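Local coordinates for putative enoyl-CoA hydratase/isomerase (Bordetella parapertussis, PDB 3ISA), which probably acts on acyl-CoA thioesters as a hydratase or isomerase of the crotonase superfamily, its exact substrate and reaction being unestablished, at residues A5-L9 and E34-L39; A17-T21 and G42-A46; M84-E88 and D220-L224; G139-R145 and A223-A228. All coordinates share one frame; numbering follows the deposited sequence. Where two conformers were deposited one is given.

Contact 1: residues A5-L9 and E34-L39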
loop_
_atom_site.group_PDB
_atom_site.type_symbol
_atom_site.label_atom_id
_atom_site.label_comp_id
_atom_site.label_asym_id
_atom_site.label_seq_id
_atom_site.Cartn_x
_atom_site.Cartn_y
_atom_site.Cartn_z
ATOM N N ALA D 5 -6.945 3.792 -46.129
ATOM C CA ALA D 5 -7.661 4.943 -46.688
ATOM C C ALA D 5 -8.996 5.237 -45.991
ATOM O O ALA D 5 -9.723 6.178 -46.348
ATOM C CB ALA D 5 -7.868 4.723 -48.169
ATOM N N SER D 6 -9.323 4.434 -44.988
ATOM C CA SER D 6 -10.534 4.663 -44.217
ATOM C C SER D 6 -10.210 5.617 -43.073
ATOM O O SER D 6 -9.039 5.861 -42.763
ATOM C CB SER D 6 -11.121 3.347 -43.696
ATOM O OG SER D 6 -10.232 2.699 -42.802
ATOM N N LEU D 7 -11.248 6.158 -42.462
ATOM C CA LEU D 7 -11.085 7.013 -41.320
ATOM C C LEU D 7 -12.040 6.485 -40.241
ATOM O O LEU D 7 -13.123 7.040 -40.068
ATOM C CB LEU D 7 -11.425 8.458 -41.703
ATOM C CG LEU D 7 -11.166 9.588 -40.697
ATOM C CD1 LEU D 7 -9.656 9.871 -40.575
ATOM C CD2 LEU D 7 -11.947 10.835 -41.088
ATOM N N PRO D 8 -11.649 5.401 -39.530
ATOM C CA PRO D 8 -12.525 4.872 -38.469
ATOM C C PRO D 8 -12.608 5.802 -37.248
ATOM O O PRO D 8 -13.528 5.676 -36.436
ATOM C CB PRO D 8 -11.862 3.539 -38.091
ATOM C CG PRO D 8 -10.424 3.743 -38.406
ATOM C CD PRO D 8 -10.415 4.600 -39.661
ATOM N N LEU D 9 -11.643 6.714 -37.136
ATOM C CA LEU D 9 -11.636 7.743 -36.096
ATOM C C LEU D 9 -11.458 9.136 -36.702
ATOM O O LEU D 9 -10.410 9.428 -37.296
ATOM C CB LEU D 9 -10.496 7.485 -35.096
ATOM C CG LEU D 9 -10.429 8.524 -33.971
ATOM C CD1 LEU D 9 -11.656 8.416 -33.078
ATOM C CD2 LEU D 9 -9.121 8.402 -33.170
ATOM N N GLU D 34 -7.736 -1.649 -35.569
ATOM C CA GLU D 34 -7.428 -0.374 -36.222
ATOM C C GLU D 34 -7.996 0.856 -35.479
ATOM O O GLU D 34 -7.290 1.855 -35.290
ATOM C CB GLU D 34 -7.893 -0.401 -37.693
ATOM C CG GLU D 34 -7.278 0.700 -38.545
ATOM C CD GLU D 34 -8.046 1.016 -39.835
ATOM O OE1 GLU D 34 -9.184 0.524 -40.030
ATOM O OE2 GLU D 34 -7.503 1.792 -40.656
ATOM N N LEU D 35 -9.264 0.793 -35.074
ATOM C CA LEU D 35 -9.860 1.895 -34.319
ATOM C C LEU D 35 -9.180 2.125 -32.958
ATOM O O LEU D 35 -8.884 3.277 -32.606
ATOM C CB LEU D 35 -11.378 1.705 -34.163
ATOM C CG LEU D 35 -12.146 2.785 -33.380
ATOM C CD1 LEU D 35 -11.798 4.228 -33.820
ATOM C CD2 LEU D 35 -13.635 2.521 -33.568
ATOM N N VAL D 36 -8.907 1.046 -32.216
ATOM C CA VAL D 36 -8.205 1.152 -30.918
ATOM C C VAL D 36 -6.846 1.816 -31.122
ATOM O O VAL D 36 -6.516 2.779 -30.410
ATOM C CB VAL D 36 -8.098 -0.220 -30.214
ATOM C CG1 VAL D 36 -7.211 -0.173 -28.915
ATOM C CG2 VAL D 36 -9.494 -0.739 -29.904
ATOM N N GLU D 37 -6.082 1.357 -32.116
ATOM C CA GLU D 37 -4.766 1.965 -32.376
ATOM C C GLU D 37 -4.835 3.454 -32.761
ATOM O O GLU D 37 -3.989 4.240 -32.348
ATOM C CB GLU D 37 -3.953 1.171 -33.400
ATOM C CG GLU D 37 -3.513 -0.222 -32.944
ATOM C CD GLU D 37 -2.798 -0.261 -31.587
ATOM O OE1 GLU D 37 -1.856 0.526 -31.351
ATOM O OE2 GLU D 37 -3.177 -1.123 -30.763
ATOM N N ALA D 38 -5.847 3.823 -33.542
ATOM C CA ALA D 38 -6.105 5.211 -33.902
ATOM C C ALA D 38 -6.434 6.080 -32.679
ATOM O O ALA D 38 -5.991 7.236 -32.591
ATOM C CB ALA D 38 -7.247 5.276 -34.909
ATOM N N LEU D 39 -7.222 5.523 -31.756
ATOM C CA LEU D 39 -7.562 6.198 -30.515
ATOM C C LEU D 39 -6.332 6.388 -29.631
ATOM O O LEU D 39 -6.116 7.456 -29.106
ATOM C CB LEU D 39 -8.635 5.421 -29.765
ATOM C CG LEU D 39 -10.053 5.696 -30.301
ATOM C CD1 LEU D 39 -10.998 4.512 -29.983
ATOM C CD2 LEU D 39 -10.613 7.011 -29.789
HETATM O O HOH W 1 -6.855 4.010 -42.032
HETATM O O HOH W 2 -8.086 1.792 -43.387
HETATM O O HOH W 3 -11.693 1.058 -41.254
#

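Contact 2: residues A17-T21 and G42-A46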
loop_
_atom_site.group_PDB
_atom_site.type_symbol
_atom_site.label_atom_id
_atom_site.label_comp_id
_atom_site.label_asym_id
_atom_site.label_seq_id
_atom_site.Cartn_x
_atom_site.Cartn_y
_atom_site.Cartn_z
ATOM N N ALA D 17 -9.912 22.114 -27.220
ATOM C CA ALA D 17 -10.551 20.789 -27.266
ATOM C C ALA D 17 -10.280 20.019 -28.544
ATOM O O ALA D 17 -10.340 20.587 -29.643
ATOM C CB ALA D 17 -12.074 20.908 -27.068
ATOM N N TRP D 18 -10.014 18.721 -28.396
ATOM C CA TRP D 18 -10.035 17.797 -29.523
ATOM C C TRP D 18 -11.258 16.918 -29.364
ATOM O O TRP D 18 -11.552 16.437 -28.259
ATOM C CB TRP D 18 -8.799 16.895 -29.562
ATOM C CG TRP D 18 -7.535 17.553 -30.024
ATOM C CD1 TRP D 18 -7.277 18.897 -30.129
ATOM C CD2 TRP D 18 -6.336 16.879 -30.417
ATOM N NE1 TRP D 18 -5.985 19.094 -30.578
ATOM C CE2 TRP D 18 -5.386 17.873 -30.760
ATOM C CE3 TRP D 18 -5.977 15.527 -30.524
ATOM C CZ2 TRP D 18 -4.084 17.558 -31.181
ATOM C CZ3 TRP D 18 -4.676 15.210 -30.941
ATOM C CH2 TRP D 18 -3.748 16.224 -31.274
ATOM N N THR D 19 -11.984 16.721 -30.456
ATOM C CA THR D 19 -13.126 15.832 -30.444
ATOM C C THR D 19 -12.794 14.568 -31.238
ATOM O O THR D 19 -12.470 14.621 -32.434
ATOM C CB THR D 19 -14.387 16.535 -31.002
ATOM O OG1 THR D 19 -14.634 17.718 -30.240
ATOM C CG2 THR D 19 -15.617 15.601 -30.958
ATOM N N PHE D 20 -12.879 13.442 -30.545
ATOM C CA PHE D 20 -12.652 12.122 -31.104
ATOM C C PHE D 20 -14.000 11.484 -31.425
ATOM O O PHE D 20 -14.718 11.037 -30.527
ATOM C CB PHE D 20 -11.919 11.238 -30.088
ATOM C CG PHE D 20 -10.532 11.718 -29.737
ATOM C CD1 PHE D 20 -9.427 11.263 -30.448
ATOM C CD2 PHE D 20 -10.334 12.601 -28.684
ATOM C CE1 PHE D 20 -8.132 11.696 -30.131
ATOM C CE2 PHE D 20 -9.040 13.049 -28.349
ATOM C CZ PHE D 20 -7.931 12.584 -29.077
ATOM N N THR D 21 -14.341 11.437 -32.706
ATOM C CA THR D 21 -15.590 10.829 -33.112
ATOM C C THR D 21 -15.320 9.425 -33.648
ATOM O O THR D 21 -14.689 9.264 -34.701
ATOM C CB THR D 21 -16.345 11.705 -34.161
ATOM O OG1 THR D 21 -16.575 13.007 -33.625
ATOM C CG2 THR D 21 -17.678 11.055 -34.556
ATOM N N GLY D 42 -4.165 9.118 -31.220
ATOM C CA GLY D 42 -4.808 10.418 -31.026
ATOM C C GLY D 42 -4.705 10.935 -29.597
ATOM O O GLY D 42 -4.377 12.106 -29.378
ATOM N N VAL D 43 -5.002 10.062 -28.630
ATOM C CA VAL D 43 -4.875 10.392 -27.199
ATOM C C VAL D 43 -3.425 10.746 -26.820
ATOM O O VAL D 43 -3.193 11.750 -26.140
ATOM C CB VAL D 43 -5.488 9.275 -26.291
ATOM C CG1 VAL D 43 -5.161 9.524 -24.853
ATOM C CG2 VAL D 43 -7.035 9.239 -26.481
ATOM N N ASP D 44 -2.464 9.946 -27.283
ATOM C CA ASP D 44 -1.034 10.228 -27.044
ATOM C C ASP D 44 -0.607 11.582 -27.622
ATOM O O ASP D 44 0.132 12.321 -26.971
ATOM C CB ASP D 44 -0.135 9.123 -27.607
ATOM C CG ASP D 44 -0.209 7.826 -26.808
ATOM O OD1 ASP D 44 -0.880 7.776 -25.754
ATOM O OD2 ASP D 44 0.405 6.831 -27.244
ATOM N N ALA D 45 -1.090 11.907 -28.826
ATOM C CA ALA D 45 -0.777 13.178 -29.477
ATOM C C ALA D 45 -1.371 14.346 -28.689
ATOM O O ALA D 45 -0.702 15.351 -28.480
ATOM C CB ALA D 45 -1.286 13.174 -30.912
ATOM N N ALA D 46 -2.617 14.194 -28.233
ATOM C CA ALA D 46 -3.263 15.207 -27.395
ATOM C C ALA D 46 -2.523 15.453 -26.065
ATOM O O ALA D 46 -2.458 16.599 -25.603
ATOM C CB ALA D 46 -4.709 14.845 -27.146
#

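Contact 3: residues M84-E88 and D220-L224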
loop_
_atom_site.group_PDB
_atom_site.type_symbol
_atom_site.label_atom_id
_atom_site.label_comp_id
_atom_site.label_asym_id
_atom_site.label_seq_id
_atom_site.Cartn_x
_atom_site.Cartn_y
_atom_site.Cartn_z
ATOM N N MET D 84 -7.569 -7.001 -26.604
ATOM C CA MET D 84 -8.101 -6.651 -25.284
ATOM C C MET D 84 -7.095 -5.872 -24.419
ATOM O O MET D 84 -7.456 -4.909 -23.751
ATOM C CB MET D 84 -8.599 -7.915 -24.570
ATOM C CG MET D 84 -9.956 -8.424 -25.085
ATOM S SD MET D 84 -11.351 -7.276 -24.952
ATOM C CE MET D 84 -12.621 -8.469 -25.414
ATOM N N VAL D 85 -5.823 -6.285 -24.452
ATOM C CA VAL D 85 -4.761 -5.571 -23.754
ATOM C C VAL D 85 -4.613 -4.143 -24.254
ATOM O O VAL D 85 -4.547 -3.215 -23.446
ATOM C CB VAL D 85 -3.412 -6.368 -23.816
ATOM C CG1 VAL D 85 -2.250 -5.491 -23.373
ATOM C CG2 VAL D 85 -3.535 -7.619 -22.926
ATOM N N ARG D 86 -4.627 -3.967 -25.581
ATOM C CA ARG D 86 -4.542 -2.634 -26.167
ATOM C C ARG D 86 -5.763 -1.769 -25.796
ATOM O O ARG D 86 -5.618 -0.580 -25.540
ATOM C CB ARG D 86 -4.290 -2.710 -27.685
ATOM C CG ARG D 86 -2.929 -3.370 -28.091
ATOM C CD ARG D 86 -1.708 -2.595 -27.581
ATOM N NE ARG D 86 -1.477 -1.389 -28.387
ATOM C CZ ARG D 86 -0.660 -0.393 -28.043
ATOM N NH1 ARG D 86 -0.003 -0.444 -26.888
ATOM N NH2 ARG D 86 -0.499 0.652 -28.851
ATOM N N ILE D 87 -6.952 -2.370 -25.763
ATOM C CA ILE D 87 -8.145 -1.681 -25.249
ATOM C C ILE D 87 -7.912 -1.208 -23.805
ATOM O O ILE D 87 -8.107 -0.034 -23.502
ATOM C CB ILE D 87 -9.434 -2.550 -25.391
ATOM C CG1 ILE D 87 -9.860 -2.614 -26.868
ATOM C CG2 ILE D 87 -10.584 -1.971 -24.560
ATOM C CD1 ILE D 87 -10.899 -3.698 -27.193
ATOM N N GLU D 88 -7.454 -2.094 -22.921
ATOM C CA GLU D 88 -7.205 -1.670 -21.525
ATOM C C GLU D 88 -6.117 -0.592 -21.431
ATOM O O GLU D 88 -6.232 0.325 -20.623
ATOM C CB GLU D 88 -6.885 -2.866 -20.616
ATOM C CG GLU D 88 -6.606 -2.536 -19.112
ATOM C CD GLU D 88 -7.778 -1.838 -18.373
ATOM O OE1 GLU D 88 -8.884 -1.682 -18.933
ATOM O OE2 GLU D 88 -7.582 -1.432 -17.209
ATOM N N ASP D 220 -5.657 -3.544 -12.530
ATOM C CA ASP D 220 -6.603 -3.614 -13.651
ATOM C C ASP D 220 -6.068 -4.347 -14.899
ATOM O O ASP D 220 -6.748 -5.210 -15.471
ATOM C CB ASP D 220 -7.072 -2.211 -14.012
ATOM C CG ASP D 220 -7.988 -1.638 -12.954
ATOM O OD1 ASP D 220 -8.390 -2.403 -12.045
ATOM O OD2 ASP D 220 -8.299 -0.437 -13.022
ATOM N N LEU D 221 -4.852 -4.004 -15.306
ATOM C CA LEU D 221 -4.245 -4.655 -16.452
ATOM C C LEU D 221 -3.945 -6.136 -16.166
ATOM O O LEU D 221 -4.195 -6.987 -17.030
ATOM C CB LEU D 221 -3.003 -3.898 -16.954
ATOM C CG LEU D 221 -2.459 -4.479 -18.271
ATOM C CD1 LEU D 221 -3.493 -4.493 -19.416
ATOM C CD2 LEU D 221 -1.215 -3.743 -18.714
ATOM N N ALA D 222 -3.437 -6.445 -14.960
ATOM C CA ALA D 222 -3.212 -7.845 -14.578
ATOM C C ALA D 222 -4.501 -8.671 -14.640
ATOM O O ALA D 222 -4.512 -9.741 -15.256
ATOM C CB ALA D 222 -2.578 -7.954 -13.196
ATOM N N ALA D 223 -5.576 -8.143 -14.053
ATOM C CA ALA D 223 -6.885 -8.818 -14.037
ATOM C C ALA D 223 -7.411 -9.050 -15.459
ATOM O O ALA D 223 -7.903 -10.151 -15.770
ATOM C CB ALA D 223 -7.902 -8.034 -13.202
ATOM N N LEU D 224 -7.289 -8.036 -16.318
ATOM C CA LEU D 224 -7.669 -8.173 -17.737
ATOM C C LEU D 224 -6.862 -9.284 -18.426
ATOM O O LEU D 224 -7.433 -10.183 -19.067
ATOM C CB LEU D 224 -7.534 -6.834 -18.493
ATOM C CG LEU D 224 -7.919 -6.739 -19.990
ATOM C CD1 LEU D 224 -6.790 -7.218 -20.954
ATOM C CD2 LEU D 224 -9.222 -7.501 -20.287
#

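Contact 4: residues G139-R145 and A223-A228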
loop_
_atom_site.group_PDB
_atom_site.type_symbol
_atom_site.label_atom_id
_atom_site.label_comp_id
_atom_site.label_asym_id
_atom_site.label_seq_id
_atom_site.Cartn_x
_atom_site.Cartn_y
_atom_site.Cartn_z
ATOM N N GLY D 139 -16.094 -14.567 -19.190
ATOM C CA GLY D 139 -14.942 -14.590 -18.290
ATOM C C GLY D 139 -14.055 -13.354 -18.365
ATOM O O GLY D 139 -13.043 -13.287 -17.679
ATOM N N LEU D 140 -14.432 -12.377 -19.193
ATOM C CA LEU D 140 -13.636 -11.153 -19.368
ATOM C C LEU D 140 -13.721 -10.199 -18.164
ATOM O O LEU D 140 -14.819 -9.854 -17.722
ATOM C CB LEU D 140 -14.071 -10.411 -20.635
ATOM C CG LEU D 140 -13.204 -9.198 -20.985
ATOM C CD1 LEU D 140 -11.839 -9.652 -21.496
ATOM C CD2 LEU D 140 -13.919 -8.312 -21.993
ATOM N N VAL D 141 -12.567 -9.769 -17.644
ATOM C CA VAL D 141 -12.550 -8.832 -16.524
ATOM C C VAL D 141 -11.982 -7.496 -17.004
ATOM O O VAL D 141 -10.761 -7.274 -16.949
ATOM C CB VAL D 141 -11.775 -9.396 -15.288
ATOM C CG1 VAL D 141 -11.805 -8.393 -14.114
ATOM C CG2 VAL D 141 -12.335 -10.768 -14.841
ATOM N N LEU D 142 -12.871 -6.624 -17.487
ATOM C CA LEU D 142 -12.474 -5.366 -18.142
ATOM C C LEU D 142 -13.249 -4.181 -17.565
ATOM O O LEU D 142 -14.493 -4.177 -17.577
ATOM C CB LEU D 142 -12.732 -5.447 -19.663
ATOM C CG LEU D 142 -12.450 -4.175 -20.477
ATOM C CD1 LEU D 142 -10.944 -3.914 -20.486
ATOM C CD2 LEU D 142 -13.009 -4.279 -21.907
ATOM N N GLY D 143 -12.520 -3.175 -17.081
ATOM C CA GLY D 143 -13.139 -1.939 -16.569
ATOM C C GLY D 143 -13.786 -2.086 -15.205
ATOM O O GLY D 143 -14.432 -1.149 -14.704
ATOM N N THR D 144 -13.593 -3.248 -14.585
ATOM C CA THR D 144 -14.363 -3.641 -13.404
ATOM C C THR D 144 -14.179 -2.690 -12.219
ATOM O O THR D 144 -15.162 -2.161 -11.674
ATOM C CB THR D 144 -14.062 -5.129 -13.015
ATOM O OG1 THR D 144 -14.205 -5.981 -14.171
ATOM C CG2 THR D 144 -14.997 -5.577 -11.882
ATOM N N ARG D 145 -12.927 -2.450 -11.829
ATOM C CA ARG D 145 -12.637 -1.587 -10.686
ATOM C C ARG D 145 -12.971 -0.129 -10.954
ATOM O O ARG D 145 -13.426 0.571 -10.042
ATOM C CB ARG D 145 -11.168 -1.693 -10.288
ATOM C CG ARG D 145 -10.801 -3.046 -9.677
ATOM C CD ARG D 145 -9.465 -2.931 -8.969
ATOM N NE ARG D 145 -8.990 -4.224 -8.467
ATOM C CZ ARG D 145 -8.341 -5.130 -9.188
ATOM N NH1 ARG D 145 -8.095 -4.917 -10.494
ATOM N NH2 ARG D 145 -7.955 -6.262 -8.601
ATOM N N ALA D 223 -5.576 -8.143 -14.053
ATOM C CA ALA D 223 -6.885 -8.818 -14.037
ATOM C C ALA D 223 -7.411 -9.050 -15.459
ATOM O O ALA D 223 -7.903 -10.151 -15.770
ATOM C CB ALA D 223 -7.902 -8.034 -13.202
ATOM N N LEU D 224 -7.289 -8.036 -16.318
ATOM C CA LEU D 224 -7.669 -8.173 -17.737
ATOM C C LEU D 224 -6.862 -9.284 -18.426
ATOM O O LEU D 224 -7.433 -10.183 -19.067
ATOM C CB LEU D 224 -7.534 -6.834 -18.493
ATOM C CG LEU D 224 -7.919 -6.739 -19.990
ATOM C CD1 LEU D 224 -6.790 -7.218 -20.954
ATOM C CD2 LEU D 224 -9.222 -7.501 -20.287
ATOM N N ALA D 225 -5.534 -9.195 -18.304
ATOM C CA ALA D 225 -4.613 -10.113 -18.951
ATOM C C ALA D 225 -4.914 -11.555 -18.559
ATOM O O ALA D 225 -5.074 -12.395 -19.442
ATOM C CB ALA D 225 -3.133 -9.739 -18.620
ATOM N N ARG D 226 -5.048 -11.816 -17.258
ATOM C CA ARG D 226 -5.355 -13.152 -16.739
ATOM C C ARG D 226 -6.666 -13.678 -17.310
ATOM O O ARG D 226 -6.722 -14.814 -17.751
ATOM C CB ARG D 226 -5.416 -13.187 -15.213
ATOM C CG ARG D 226 -4.065 -13.036 -14.561
ATOM C CD ARG D 226 -4.027 -13.470 -13.109
ATOM N NE ARG D 226 -2.776 -13.008 -12.522
ATOM C CZ ARG D 226 -2.635 -11.864 -11.869
ATOM N NH1 ARG D 226 -3.686 -11.054 -11.690
ATOM N NH2 ARG D 226 -1.432 -11.520 -11.412
ATOM N N SER D 227 -7.703 -12.835 -17.307
ATOM C CA SER D 227 -9.044 -13.239 -17.770
ATOM C C SER D 227 -9.073 -13.636 -19.249
ATOM O O SER D 227 -9.682 -14.645 -19.611
ATOM C CB SER D 227 -10.079 -12.142 -17.463
ATOM O OG SER D 227 -9.980 -11.024 -18.323
ATOM N N ALA D 228 -8.414 -12.851 -20.095
ATOM C CA ALA D 228 -8.410 -13.093 -21.537
ATOM C C ALA D 228 -7.374 -14.163 -21.969
ATOM O O ALA D 228 -7.454 -14.693 -23.074
ATOM C CB ALA D 228 -8.188 -11.789 -22.278
HETATM O O HOH W 4 -11.338 -16.044 -18.265
#

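Contact 1: residues A5-L9 and E34-L39
L9 leans on L35, A38 and L39 where the start of the first strand of the crotonase-type core meets helix 33-48, the helix of the first beta-alpha-beta unit. Apolar packing makes up the inner part of the contact. CB of L9 lies 3.7 Å from CD1 of L35 and also rests against CB of A38. With CG swung anti to the backbone N (chi1 -180°), L9 sends its two methyls forward to the helix: CD1 meets CD2 of L39, the two leucines crossing at about a right angle, while CD2 settles 3.4 Å from the carbonyl O of A38. The small alanine suits this position, since its short methyl lets the leucine come down to the helix backbone. P8 extends the apolar surface outward, its CB packing loosely on CD1 of L35; the carbonyl O of P8 comes to 3.5 Å from the same methyl. CG of the proline ring meets the carboxylate of E34, the two side chains crossing at about a right angle.

The polar part is at the solvent-exposed side and works through water. The firmer bridge uses the S6 backbone: one water donates both to the carbonyl O of S6, at 3.0 Å, and to OE2 of E34, at 2.7 Å. The extended chain of E34 lies exposed to solvent, where a charged glutamate is at home, and carries its carboxylate out to the waters. S6 was modelled in two conformers; in the one described, OG is 3.6 Å from OE2 of E34, too far for a direct bond, and a second water links the side chains, lying 2.7 Å from OG of S6 and donating to OE1 of E34 at 2.8 Å.

Contact 2: residues A17-T21 and G42-A46
The rings of W18 and F20 meet helix 33-48 in different ways. W18 turns a face to the helix: CB of A46 sits 3.6 Å above the indole plane, displaced toward the rim of the six-membered ring, and makes a CH-pi contact 4.1 Å from that ring's centroid. A45 comes instead to the edge, its CB 3.9 Å from CH2 of W18. Alanines suit both places, because a methyl is small enough to let the broad indole approach the helix.

F20 presents its edge. CE1 lies 3.6 Å from the carbonyl C of G42, and the carbonyl O of G42 is in the plane of the ring. CG stands anti to the carbonyl carbon (chi1 -64°), which directs the ring at the glycine; G42, having no side chain, lets the phenyl edge come down onto the helix backbone. CZ of F20 in turn touches the edge of the indole, in its plane.

Strand and helix segments run antiparallel, their axes 10.5 Å apart, as expected for the strand and helix of a beta-alpha-beta crossover. Strand 53-58 completes that unit beside strand 17-22, with F56 meeting the F20 ring, while I11 of strand 9-13 touches both aromatics.

Contact 3: residues M84-E88 and D220-L224
L224 reaches across to helix 77-95 with one branch, in the conformer described; a second was modelled. Its CG is anti to the backbone N, and this carries CD1 to the backbone of M84, 3.7 Å from the carbonyl O, and to within 3.8 Å of CG2 of V85. The methionine contributes only its base here: CB touches the same methyl, but the chain bends at chi2, and the side chain packs on F67 and L140. The beta-branched valine keeps its methyls close to its own backbone, and CG1 makes a looser contact with CD1 of L221.

The two segments pack as nearly antiparallel helices, axes 10.1 Å apart at an angle of 161°, within the helical layer of this crotonase-family protein. A229 and R226 of a second subunit rest on V85 and L221 respectively, so the pair also lies at a subunit interface.

E88 behaves in part as an apolar residue. Its methylene CG packs on CD1 of L221 at 3.7 Å, the two chains sliding past each other in opposite directions, and CB meets CG of L224. The chain then folds at chi2 (60°), turning the carboxylate so that OE2 lies 3.3 Å from CB of D220. The carboxylate planes of E88 and D220 stand 75° apart, with OE2 of E88 and OD2 of D220 separated by 4.4 Å. Such a buried pair of acids would probably be unfavourable alone, but E88 is held by Q92 and a salt bridge to R146, while D220 bonds to H216 and R145.

Contact 4: residues G139-R145 and A223-A228
V141 and S227 key the loop before helix 144-151 into helix 217-229, in the crotonase-family fold. V141 is the main bump: CG1 abuts CB of A223 at 4.0 Å and CG2 abuts CB of S227 at 3.7 Å. Alanine and serine, one turn apart, are small enough to leave a shallow seat for the branched valine. Beside it the carbonyl O of V141 sits 3.3 Å from CA of L224 in a CA-H...O contact.

A second set of projections gathers round CD2 of L224, as placed in the conformer described. CD1 of L140 approaches it to 3.6 Å and CD1 of L142 to 4.0 Å, each leucine lying alongside L224 and pointing the same way, so that the loop and helix merge into one leucine cluster. R145 stretches from CG to NE along the flank, its guanidinium near A223 and bound by D220; T207 and V211 of a third subunit pack on V141 and R145.

G139, with its positive phi, lets the loop turn in, and its carbonyl O lies against CB of S227. The serine hydroxyl works twice: OG donates to the carbonyl O of L224 at 2.8 Å and accepts the backbone N-H of V141 at 3.0 Å, nearly straight at 164°.

Contacts 1 and 2 use successive parts of helix 33-48, with centres 12 Å apart, and join through L9, whose CD2 lies 4.0 Å from CD1 of F20. Contacts 3 and 4 are closer, 6 Å between centres, because both use helix 217-229 and share A223 and L224; the salt bridge from NH1 of R145 to OD1 of D220, at 3.0 Å, ties them. Helix 77-95 connects the two pairs: OE1 of E37 in contact 1 meets NH2 of R86 in contact 3 at 2.8 Å. Contacts 2 and 4 lie on opposite sides of the chain's centre, 26 Å apart between centres. No ligand or catalytic residue is identified among the four.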